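PDB 2HQV: AGR_C_4470p from Agrobacterium tumefaciens str. C58, which is of unknown function but belongs to the ChuX/HutX haem-utilisation family and may therefore bind or handle haem. Local coordinates for residues A[71-76]-A[124-129]; A[96-101]-A[117-122]; A[133-138]-A[146-151]. All blocks are in the same frame, centred on the assembly; numbering follows the deposited sequence.

From the N terminus, residues 71-76 on helix 72-79 open contact 1, which closes on the turn 124-129. Inside that long loop contact 2 is nested: the end of strand 94-100 meets residues 117-122, bringing the strand that is outermost within this chain in the six-stranded antiparallel sheet against the loop that leads into the last strand of the smaller sheet. Contact 3 follows in series, closing the hairpin of strands 129-139 and 142-151 inside the large sheet. Contacts 1 and 3 touch, Phe72 packing on Phe149 and Ile75 on Phe134, whereas contacts 2 and 3 stay about 11 Å apart at their nearest atoms. Contacts 1 and 2 both border the second subunit.

Contact 1 of 3, residues A[71-76]-A[124-129]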
loop_
_atom_site.group_PDB
_atom_site.type_symbol
_atom_site.label_atom_id
_atom_site.label_comp_id
_atom_site.label_asym_id
_atom_site.label_seq_id
_atom_site.Cartn_x
_atom_site.Cartn_y
_atom_site.Cartn_z
ATOM N N ARG A 71 15.002 -16.416 4.382
ATOM C CA ARG A 71 15.169 -15.955 5.757
ATOM C C ARG A 71 13.939 -15.157 6.231
ATOM O O ARG A 71 13.923 -14.629 7.347
ATOM C CB ARG A 71 16.428 -15.083 5.876
ATOM C CG ARG A 71 17.759 -15.842 5.762
ATOM C CD ARG A 71 17.865 -16.951 6.814
ATOM N NE ARG A 71 17.201 -18.179 6.381
ATOM C CZ ARG A 71 16.740 -19.122 7.202
ATOM N NH1 ARG A 71 16.854 -18.988 8.517
ATOM N NH2 ARG A 71 16.171 -20.212 6.700
ATOM N N PHE A 72 12.908 -15.092 5.389
ATOM C CA PHE A 72 11.683 -14.347 5.697
ATOM C C PHE A 72 11.160 -14.586 7.118
ATOM O O PHE A 72 11.061 -13.651 7.912
ATOM C CB PHE A 72 10.600 -14.687 4.665
ATOM C CG PHE A 72 9.341 -13.852 4.779
ATOM C CD1 PHE A 72 8.383 -14.132 5.749
ATOM C CD2 PHE A 72 9.106 -12.806 3.892
ATOM C CE1 PHE A 72 7.205 -13.385 5.831
ATOM C CE2 PHE A 72 7.936 -12.051 3.962
ATOM C CZ PHE A 72 6.983 -12.340 4.932
ATOM N N ASP A 73 10.832 -15.836 7.434
ATOM C CA ASP A 73 10.318 -16.196 8.757
ATOM C C ASP A 73 11.270 -15.870 9.910
ATOM O O ASP A 73 10.842 -15.369 10.950
ATOM C CB ASP A 73 9.979 -17.689 8.788
ATOM C CG ASP A 73 8.629 -17.992 8.174
ATOM O OD1 ASP A 73 8.317 -17.441 7.100
ATOM O OD2 ASP A 73 7.880 -18.790 8.770
ATOM N N ALA A 74 12.554 -16.164 9.739
ATOM C CA ALA A 74 13.529 -15.896 10.794
ATOM C C ALA A 74 13.631 -14.402 11.076
ATOM O O ALA A 74 13.693 -13.971 12.235
ATOM C CB ALA A 74 14.901 -16.441 10.399
ATOM N N ILE A 75 13.649 -13.609 10.011
ATOM C CA ILE A 75 13.756 -12.167 10.153
ATOM C C ILE A 75 12.499 -11.572 10.776
ATOM O O ILE A 75 12.585 -10.709 11.654
ATOM C CB ILE A 75 14.081 -11.515 8.788
ATOM C CG1 ILE A 75 15.503 -11.925 8.373
ATOM C CG2 ILE A 75 13.955 -9.990 8.872
ATOM C CD1 ILE A 75 15.917 -11.503 6.961
ATOM N N TRP A 76 11.333 -12.037 10.340
ATOM C CA TRP A 76 10.082 -11.544 10.903
ATOM C C TRP A 76 10.029 -11.872 12.399
ATOM O O TRP A 76 9.692 -11.021 13.215
ATOM C CB TRP A 76 8.889 -12.180 10.187
ATOM C CG TRP A 76 7.579 -11.636 10.625
ATOM C CD1 TRP A 76 6.783 -12.117 11.625
ATOM C CD2 TRP A 76 6.908 -10.483 10.097
ATOM N NE1 TRP A 76 5.662 -11.335 11.754
ATOM C CE2 TRP A 76 5.713 -10.322 10.834
ATOM C CE3 TRP A 76 7.208 -9.563 9.081
ATOM C CZ2 TRP A 76 4.804 -9.283 10.578
ATOM C CZ3 TRP A 76 6.305 -8.527 8.825
ATOM C CH2 TRP A 76 5.120 -8.396 9.578
ATOM N N ILE A 124 0.492 -10.517 3.873
ATOM C CA ILE A 124 1.707 -10.298 3.105
ATOM C C ILE A 124 1.900 -11.446 2.106
ATOM O O ILE A 124 1.840 -12.622 2.488
ATOM C CB ILE A 124 2.916 -10.210 4.054
ATOM C CG1 ILE A 124 2.721 -9.029 5.015
ATOM C CG2 ILE A 124 4.207 -10.077 3.259
ATOM C CD1 ILE A 124 3.857 -8.823 6.002
ATOM N N LYS A 125 2.124 -11.118 0.834
ATOM C CA LYS A 125 2.321 -12.164 -0.168
ATOM C C LYS A 125 3.777 -12.614 -0.107
ATOM O O LYS A 125 4.605 -12.261 -0.957
ATOM C CB LYS A 125 1.967 -11.667 -1.576
ATOM C CG LYS A 125 1.752 -12.817 -2.571
ATOM C CD LYS A 125 1.296 -12.340 -3.942
ATOM C CE LYS A 125 1.132 -13.517 -4.906
ATOM N NZ LYS A 125 0.654 -13.059 -6.244
ATOM N N LYS A 126 4.062 -13.398 0.927
ATOM C CA LYS A 126 5.386 -13.921 1.209
ATOM C C LYS A 126 6.064 -14.617 0.037
ATOM O O LYS A 126 7.271 -14.488 -0.134
ATOM C CB LYS A 126 5.317 -14.883 2.406
ATOM C CG LYS A 126 6.635 -15.553 2.756
ATOM C CD LYS A 126 6.448 -16.637 3.813
ATOM C CE LYS A 126 7.716 -17.465 3.983
ATOM N NZ LYS A 126 7.533 -18.621 4.906
ATOM N N ASP A 127 5.301 -15.344 -0.775
ATOM C CA ASP A 127 5.920 -16.047 -1.889
ATOM C C ASP A 127 6.400 -15.119 -3.003
ATOM O O ASP A 127 7.024 -15.565 -3.958
ATOM C CB ASP A 127 4.987 -17.145 -2.429
ATOM C CG ASP A 127 3.814 -16.606 -3.232
ATOM O OD1 ASP A 127 3.546 -15.388 -3.218
ATOM O OD2 ASP A 127 3.144 -17.432 -3.882
ATOM N N ASN A 128 6.132 -13.826 -2.862
ATOM C CA ASN A 128 6.574 -12.835 -3.851
ATOM C C ASN A 128 7.936 -12.254 -3.459
ATOM O O ASN A 128 8.567 -11.546 -4.242
ATOM C CB ASN A 128 5.585 -11.669 -3.942
ATOM C CG ASN A 128 4.475 -11.901 -4.956
ATOM O OD1 ASN A 128 3.731 -10.973 -5.292
ATOM N ND2 ASN A 128 4.349 -13.129 -5.441
ATOM N N CYS A 129 8.377 -12.544 -2.238
ATOM C CA CYS A 129 9.638 -12.003 -1.739
ATOM C C CYS A 129 10.848 -12.579 -2.463
ATOM O O CYS A 129 11.016 -13.802 -2.554
ATOM C CB CYS A 129 9.758 -12.248 -0.236
ATOM S SG CYS A 129 11.223 -11.497 0.512
HETATM O O HOH W 1 10.868 -18.166 5.453
#
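The Phe72 ring carries the side chain of Lys126 across one face, while Ile124 CG2 and Cys129 SG sit at its edge, near the ring plane. Lys126 CG stands almost exactly over the ring centre, 3.6 Å from the Phe72 centroid and 4° off the normal, a CH-pi contact. The lysine chain runs on extended past the ring to Asp73, where Lys126 NZ reaches Asp73 OD1 at 2.6 Å in a salt bridge. The ammonium comes from above the carboxylate plane, 40° out of it. CG of Asp73 lies beside the backbone N (chi1 -81°), which brings the carboxylate round to the lysine. A water accepts from Asp73 N at 3.1 Å and, weakly, from Lys126 NZ; Glu107 OE1 is a second salt-bridge partner of the ammonium, so its charge is probably balanced by both acids. One turn along the helix, the Trp76 ring meets Ile124 obliquely, CZ3 lying 3.7 Å from Ile124 CD1, while Trp76 NE1 is hydrogen-bonded to Pro103 O. Phe112 of strand 111-114 packs edge-to-face with both Phe72 and Trp76, and Phe149 of strand 142-151 meets Phe72 steeply. The start of helix 72-79 is thus lodged between the small sheet and the large one, and Ile124 carries the small sheet on into an antiparallel ladder with a strand of the second subunit.

Contact 2 of 3, residues A[96-101]-A[117-122]; sequences LEVPGH and DSPIGG
Ser118, Pro119 and Ile120 meet the end of strand 94-100 one after another, each in a different way. Ser118 comes first and is the polar tie: its OG gives a hydrogen bond to His101 O at 2.7 Å, lying in the carbonyl plane with a C=O...donor angle of 150°. Ser118 OG also accepts from Ile120 N at 3.1 Å (N-H...O 162°), an ST turn, so one hydroxyl is bonded both to its own chain and to the strand end. With OG anti to the backbone N (chi1 170°), the hydroxyl is turned toward the strand. Gly100 CA comes 4.1 Å from Ser118 OG, and here the CA atoms of the two segments approach most closely, 5.8 Å between Gly100 CA and Ser118 CA. Pro119 follows with its ring: CG rests 3.4 Å from Pro99 O and 4.1 Å from Val98 CG1, and the Pro119 and Val98 side chains run alongside one another, oppositely directed. Ile120 then points its longer branch toward the strand. Its CG1 lies 3.7 Å from Val98 CG1, and the terminal Ile120 CD1 touches two backbone oxygens that lie roughly at right angles about it, 3.7 Å from Val98 O and equally far from Gly100 O. Ile85 and Met87 of the adjacent strand and Leu102 also touch Ile120. Gly121 pairs with a strand of the second subunit in an antiparallel ladder, as does Glu97 of 96-101, and Pro119 and Val98 each pack on their own counterparts there. An ST turn bonded to the end of strand 94-100, the outermost strand of the sheet within this chain, with both partners extended by strands of the other subunit, places this contact at the dimer interface of a ChuX/HutX-family fold.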
loop_
_atom_site.group_PDB
_atom_site.type_symbol
_atom_site.label_atom_id
_atom_site.label_comp_id
_atom_site.label_asym_id
_atom_site.label_seq_id
_atom_site.Cartn_x
_atom_site.Cartn_y
_atom_site.Cartn_z
ATOM N N LEU A 96 1.388 4.782 3.760
ATOM C CA LEU A 96 0.757 4.480 5.038
ATOM C C LEU A 96 1.834 4.102 6.050
ATOM O O LEU A 96 2.608 3.162 5.838
ATOM C CB LEU A 96 -0.259 3.345 4.862
ATOM C CG LEU A 96 -1.118 2.903 6.048
ATOM C CD1 LEU A 96 -1.929 4.074 6.590
ATOM C CD2 LEU A 96 -2.039 1.775 5.601
ATOM N N GLU A 97 1.887 4.850 7.145
ATOM C CA GLU A 97 2.874 4.615 8.196
ATOM C C GLU A 97 2.128 4.222 9.458
ATOM O O GLU A 97 1.327 4.990 9.984
ATOM C CB GLU A 97 3.699 5.884 8.419
ATOM C CG GLU A 97 4.331 6.391 7.132
ATOM C CD GLU A 97 4.988 7.751 7.276
ATOM O OE1 GLU A 97 5.493 8.265 6.260
ATOM O OE2 GLU A 97 5.007 8.303 8.397
ATOM N N VAL A 98 2.400 3.010 9.930
ATOM C CA VAL A 98 1.736 2.469 11.103
ATOM C C VAL A 98 2.718 2.025 12.177
ATOM O O VAL A 98 3.541 1.138 11.952
ATOM C CB VAL A 98 0.862 1.247 10.725
ATOM C CG1 VAL A 98 -0.016 0.829 11.914
ATOM C CG2 VAL A 98 0.008 1.573 9.495
ATOM N N PRO A 99 2.661 2.661 13.354
ATOM C CA PRO A 99 3.567 2.273 14.438
ATOM C C PRO A 99 2.931 1.098 15.178
ATOM O O PRO A 99 1.709 1.048 15.339
ATOM C CB PRO A 99 3.625 3.526 15.298
ATOM C CG PRO A 99 2.226 4.063 15.178
ATOM C CD PRO A 99 1.938 3.904 13.686
ATOM N N GLY A 100 3.747 0.146 15.610
ATOM C CA GLY A 100 3.209 -0.986 16.343
ATOM C C GLY A 100 4.170 -2.150 16.412
ATOM O O GLY A 100 5.203 -2.141 15.749
ATOM N N HIS A 101 3.846 -3.135 17.244
ATOM C CA HIS A 101 4.667 -4.331 17.365
ATOM C C HIS A 101 4.260 -5.240 16.215
ATOM O O HIS A 101 3.107 -5.232 15.795
ATOM C CB HIS A 101 4.392 -5.062 18.687
ATOM C CG HIS A 101 4.946 -4.373 19.894
ATOM N ND1 HIS A 101 4.434 -3.190 20.384
ATOM C CD2 HIS A 101 5.982 -4.699 20.707
ATOM C CE1 HIS A 101 5.129 -2.818 21.445
ATOM N NE2 HIS A 101 6.073 -3.716 21.661
ATOM N N ASP A 117 -2.251 -8.501 18.670
ATOM C CA ASP A 117 -2.540 -7.311 19.458
ATOM C C ASP A 117 -1.672 -6.170 18.941
ATOM O O ASP A 117 -0.694 -5.760 19.579
ATOM C CB ASP A 117 -2.257 -7.568 20.940
ATOM C CG ASP A 117 -2.438 -6.327 21.789
ATOM O OD1 ASP A 117 -3.500 -5.677 21.674
ATOM O OD2 ASP A 117 -1.518 -6.003 22.574
ATOM N N SER A 118 -2.043 -5.666 17.770
ATOM C CA SER A 118 -1.317 -4.578 17.127
ATOM C C SER A 118 -2.143 -4.007 15.994
ATOM O O SER A 118 -2.901 -4.727 15.344
ATOM C CB SER A 118 0.012 -5.084 16.561
ATOM O OG SER A 118 0.623 -4.107 15.731
ATOM N N PRO A 119 -2.022 -2.694 15.751
ATOM C CA PRO A 119 -2.791 -2.093 14.660
ATOM C C PRO A 119 -2.248 -2.534 13.301
ATOM O O PRO A 119 -2.887 -2.325 12.274
ATOM C CB PRO A 119 -2.620 -0.597 14.901
ATOM C CG PRO A 119 -1.262 -0.508 15.537
ATOM C CD PRO A 119 -1.298 -1.666 16.516
ATOM N N ILE A 120 -1.065 -3.139 13.302
ATOM C CA ILE A 120 -0.456 -3.625 12.065
ATOM C C ILE A 120 -1.038 -5.004 11.787
ATOM O O ILE A 120 -0.734 -5.960 12.493
ATOM C CB ILE A 120 1.081 -3.760 12.195
ATOM C CG1 ILE A 120 1.711 -2.384 12.403
ATOM C CG2 ILE A 120 1.664 -4.430 10.935
ATOM C CD1 ILE A 120 3.209 -2.433 12.648
ATOM N N GLY A 121 -1.882 -5.102 10.769
ATOM C CA GLY A 121 -2.476 -6.381 10.431
ATOM C C GLY A 121 -2.757 -6.507 8.946
ATOM O O GLY A 121 -2.610 -5.547 8.187
ATOM N N GLY A 122 -3.164 -7.695 8.526
ATOM C CA GLY A 122 -3.453 -7.900 7.124
ATOM C C GLY A 122 -2.830 -9.140 6.531
ATOM O O GLY A 122 -2.760 -10.189 7.179
#

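Contact 3 of 3, residues A[133-138]-A[146-151]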
loop_
_atom_site.group_PDB
_atom_site.type_symbol
_atom_site.label_atom_id
_atom_site.label_comp_id
_atom_site.label_asym_id
_atom_site.label_seq_id
_atom_site.Cartn_x
_atom_site.Cartn_y
_atom_site.Cartn_z
ATOM N N THR A 133 16.380 -6.628 2.205
ATOM C CA THR A 133 17.537 -5.741 2.291
ATOM C C THR A 133 17.514 -4.773 3.463
ATOM O O THR A 133 16.561 -4.007 3.633
ATOM C CB THR A 133 17.670 -4.907 1.006
ATOM O OG1 THR A 133 17.574 -5.776 -0.129
ATOM C CG2 THR A 133 19.008 -4.156 0.993
ATOM N N PHE A 134 18.588 -4.811 4.249
ATOM C CA PHE A 134 18.743 -3.940 5.405
ATOM C C PHE A 134 19.407 -2.663 4.902
ATOM O O PHE A 134 20.563 -2.686 4.467
ATOM C CB PHE A 134 19.619 -4.622 6.467
ATOM C CG PHE A 134 19.030 -5.889 7.010
ATOM C CD1 PHE A 134 19.028 -7.057 6.252
ATOM C CD2 PHE A 134 18.449 -5.907 8.275
ATOM C CE1 PHE A 134 18.455 -8.226 6.743
ATOM C CE2 PHE A 134 17.872 -7.066 8.782
ATOM C CZ PHE A 134 17.870 -8.233 8.018
ATOM N N VAL A 135 18.665 -1.558 4.952
ATOM C CA VAL A 135 19.156 -0.272 4.470
ATOM C C VAL A 135 19.536 0.650 5.627
ATOM O O VAL A 135 18.711 0.993 6.469
ATOM C CB VAL A 135 18.087 0.395 3.577
ATOM C CG1 VAL A 135 18.612 1.696 2.988
ATOM C CG2 VAL A 135 17.678 -0.574 2.465
ATOM N N ASP A 136 20.808 1.035 5.654
ATOM C CA ASP A 136 21.359 1.887 6.703
ATOM C C ASP A 136 22.050 3.054 5.998
ATOM O O ASP A 136 23.189 2.931 5.554
ATOM C CB ASP A 136 22.373 1.069 7.522
ATOM C CG ASP A 136 23.035 1.872 8.631
ATOM O OD1 ASP A 136 22.897 3.117 8.651
ATOM O OD2 ASP A 136 23.704 1.244 9.486
ATOM N N ARG A 137 21.348 4.173 5.887
ATOM C CA ARG A 137 21.907 5.319 5.206
ATOM C C ARG A 137 21.397 6.655 5.683
ATOM O O ARG A 137 20.374 6.766 6.359
ATOM C CB ARG A 137 21.647 5.235 3.704
ATOM C CG ARG A 137 20.183 5.095 3.341
ATOM C CD ARG A 137 19.998 4.961 1.839
ATOM N NE ARG A 137 20.156 6.237 1.145
ATOM C CZ ARG A 137 19.187 7.139 0.995
ATOM N NH1 ARG A 137 17.972 6.915 1.484
ATOM N NH2 ARG A 137 19.440 8.280 0.369
ATOM N N GLY A 138 22.143 7.679 5.299
ATOM C CA GLY A 138 21.780 9.034 5.636
ATOM C C GLY A 138 20.524 9.392 4.871
ATOM O O GLY A 138 20.424 9.190 3.663
ATOM N N SER A 146 16.271 0.671 8.151
ATOM C CA SER A 146 15.027 -0.021 7.829
ATOM C C SER A 146 15.288 -1.370 7.169
ATOM O O SER A 146 16.397 -1.652 6.702
ATOM C CB SER A 146 14.169 0.857 6.907
ATOM O OG SER A 146 14.905 1.262 5.762
ATOM N N VAL A 147 14.261 -2.210 7.157
ATOM C CA VAL A 147 14.356 -3.527 6.551
ATOM C C VAL A 147 13.353 -3.576 5.397
ATOM O O VAL A 147 12.139 -3.477 5.602
ATOM C CB VAL A 147 14.037 -4.636 7.573
ATOM C CG1 VAL A 147 14.267 -6.010 6.942
ATOM C CG2 VAL A 147 14.912 -4.463 8.814
ATOM N N TRP A 148 13.883 -3.719 4.187
ATOM C CA TRP A 148 13.078 -3.755 2.976
ATOM C C TRP A 148 12.812 -5.171 2.467
ATOM O O TRP A 148 13.743 -5.898 2.130
ATOM C CB TRP A 148 13.791 -2.985 1.858
ATOM C CG TRP A 148 13.951 -1.506 2.086
ATOM C CD1 TRP A 148 14.185 -0.870 3.275
ATOM C CD2 TRP A 148 13.941 -0.485 1.081
ATOM N NE1 TRP A 148 14.316 0.482 3.070
ATOM C CE2 TRP A 148 14.167 0.746 1.735
ATOM C CE3 TRP A 148 13.750 -0.489 -0.310
ATOM C CZ2 TRP A 148 14.226 1.962 1.044
ATOM C CZ3 TRP A 148 13.806 0.725 -0.998
ATOM C CH2 TRP A 148 14.037 1.931 -0.318
ATOM N N PHE A 149 11.548 -5.564 2.409
ATOM C CA PHE A 149 11.211 -6.870 1.867
ATOM C C PHE A 149 10.962 -6.594 0.382
ATOM O O PHE A 149 9.989 -5.938 0.019
ATOM C CB PHE A 149 9.974 -7.441 2.565
ATOM C CG PHE A 149 10.263 -7.966 3.944
ATOM C CD1 PHE A 149 10.697 -7.104 4.947
ATOM C CD2 PHE A 149 10.169 -9.327 4.223
ATOM C CE1 PHE A 149 11.039 -7.585 6.212
ATOM C CE2 PHE A 149 10.509 -9.824 5.485
ATOM C CZ PHE A 149 10.946 -8.948 6.482
HETATM N N MSE A 150 11.877 -7.066 -0.462
HETATM C CA MSE A 150 11.805 -6.841 -1.909
HETATM C C MSE A 150 11.031 -7.905 -2.679
HETATM O O MSE A 150 11.020 -9.075 -2.298
HETATM C CB MSE A 150 13.215 -6.786 -2.507
HETATM C CG MSE A 150 14.238 -5.985 -1.717
HETATM SE SE MSE A 150 13.769 -4.128 -1.578
HETATM C CE MSE A 150 13.693 -3.651 -3.471
ATOM N N ASN A 151 10.394 -7.492 -3.773
ATOM C CA ASN A 151 9.666 -8.431 -4.619
ATOM C C ASN A 151 10.567 -8.785 -5.810
ATOM O O ASN A 151 11.687 -8.283 -5.918
ATOM C CB ASN A 151 8.342 -7.832 -5.115
ATOM C CG ASN A 151 8.526 -6.514 -5.852
ATOM O OD1 ASN A 151 9.462 -6.348 -6.632
ATOM N ND2 ASN A 151 7.616 -5.577 -5.617
HETATM O O HOH W 2 16.777 3.304 5.972
#
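Val135 and Trp148 meet across an antiparallel beta hairpin, strands 129-139 and 142-151, within the six-stranded sheet of the chain. Their side chains cross at a slant: Val135 CG2 lies over the five-membered ring of Trp148, 3.6 Å from its centroid and 11° off the normal, a CH-pi contact displaced toward the rim of the indole. On the other side of the sheet, Phe134 and Val147 lie side by side and point the same way, with Phe134 CD2 3.9 Å from Val147 CG2 and Val147 CG1 over one face of the Phe134 ring, displaced toward its rim. This non-hydrogen-bonded pair sits between two hydrogen-bonded ones, Thr133 with Trp148 and Val135 with Ser146. Each of those is joined by two backbone bonds, of which Thr133 N to Trp148 O and Trp148 N to Thr133 O are both 2.7 Å long. Thr133 shares the Trp148 face of the sheet; Thr133 OG1 comes near CG of Met150, which is a selenomethionine, but is hydrogen-bonded to Ser66 OG. Phe178 and Leu181 of helix 172-185 and Ile75 of helix 72-79 cover Phe134, while Lys159 makes a cation-pi contact with Trp148. A bent hydrogen bond (140°, 2.9 Å) from Trp148 NE1 to Ser146 OG, in the ring plane, restrains the indole from within its own strand. The rotation of Ser146, with OG between the backbone N and carbonyl carbon (chi1 54°), directs the hydroxyl to both the indole N-H and a water. That water links the strands: it is 2.8 Å from Ser146 OG and donates to Val135 O at 3.1 Å.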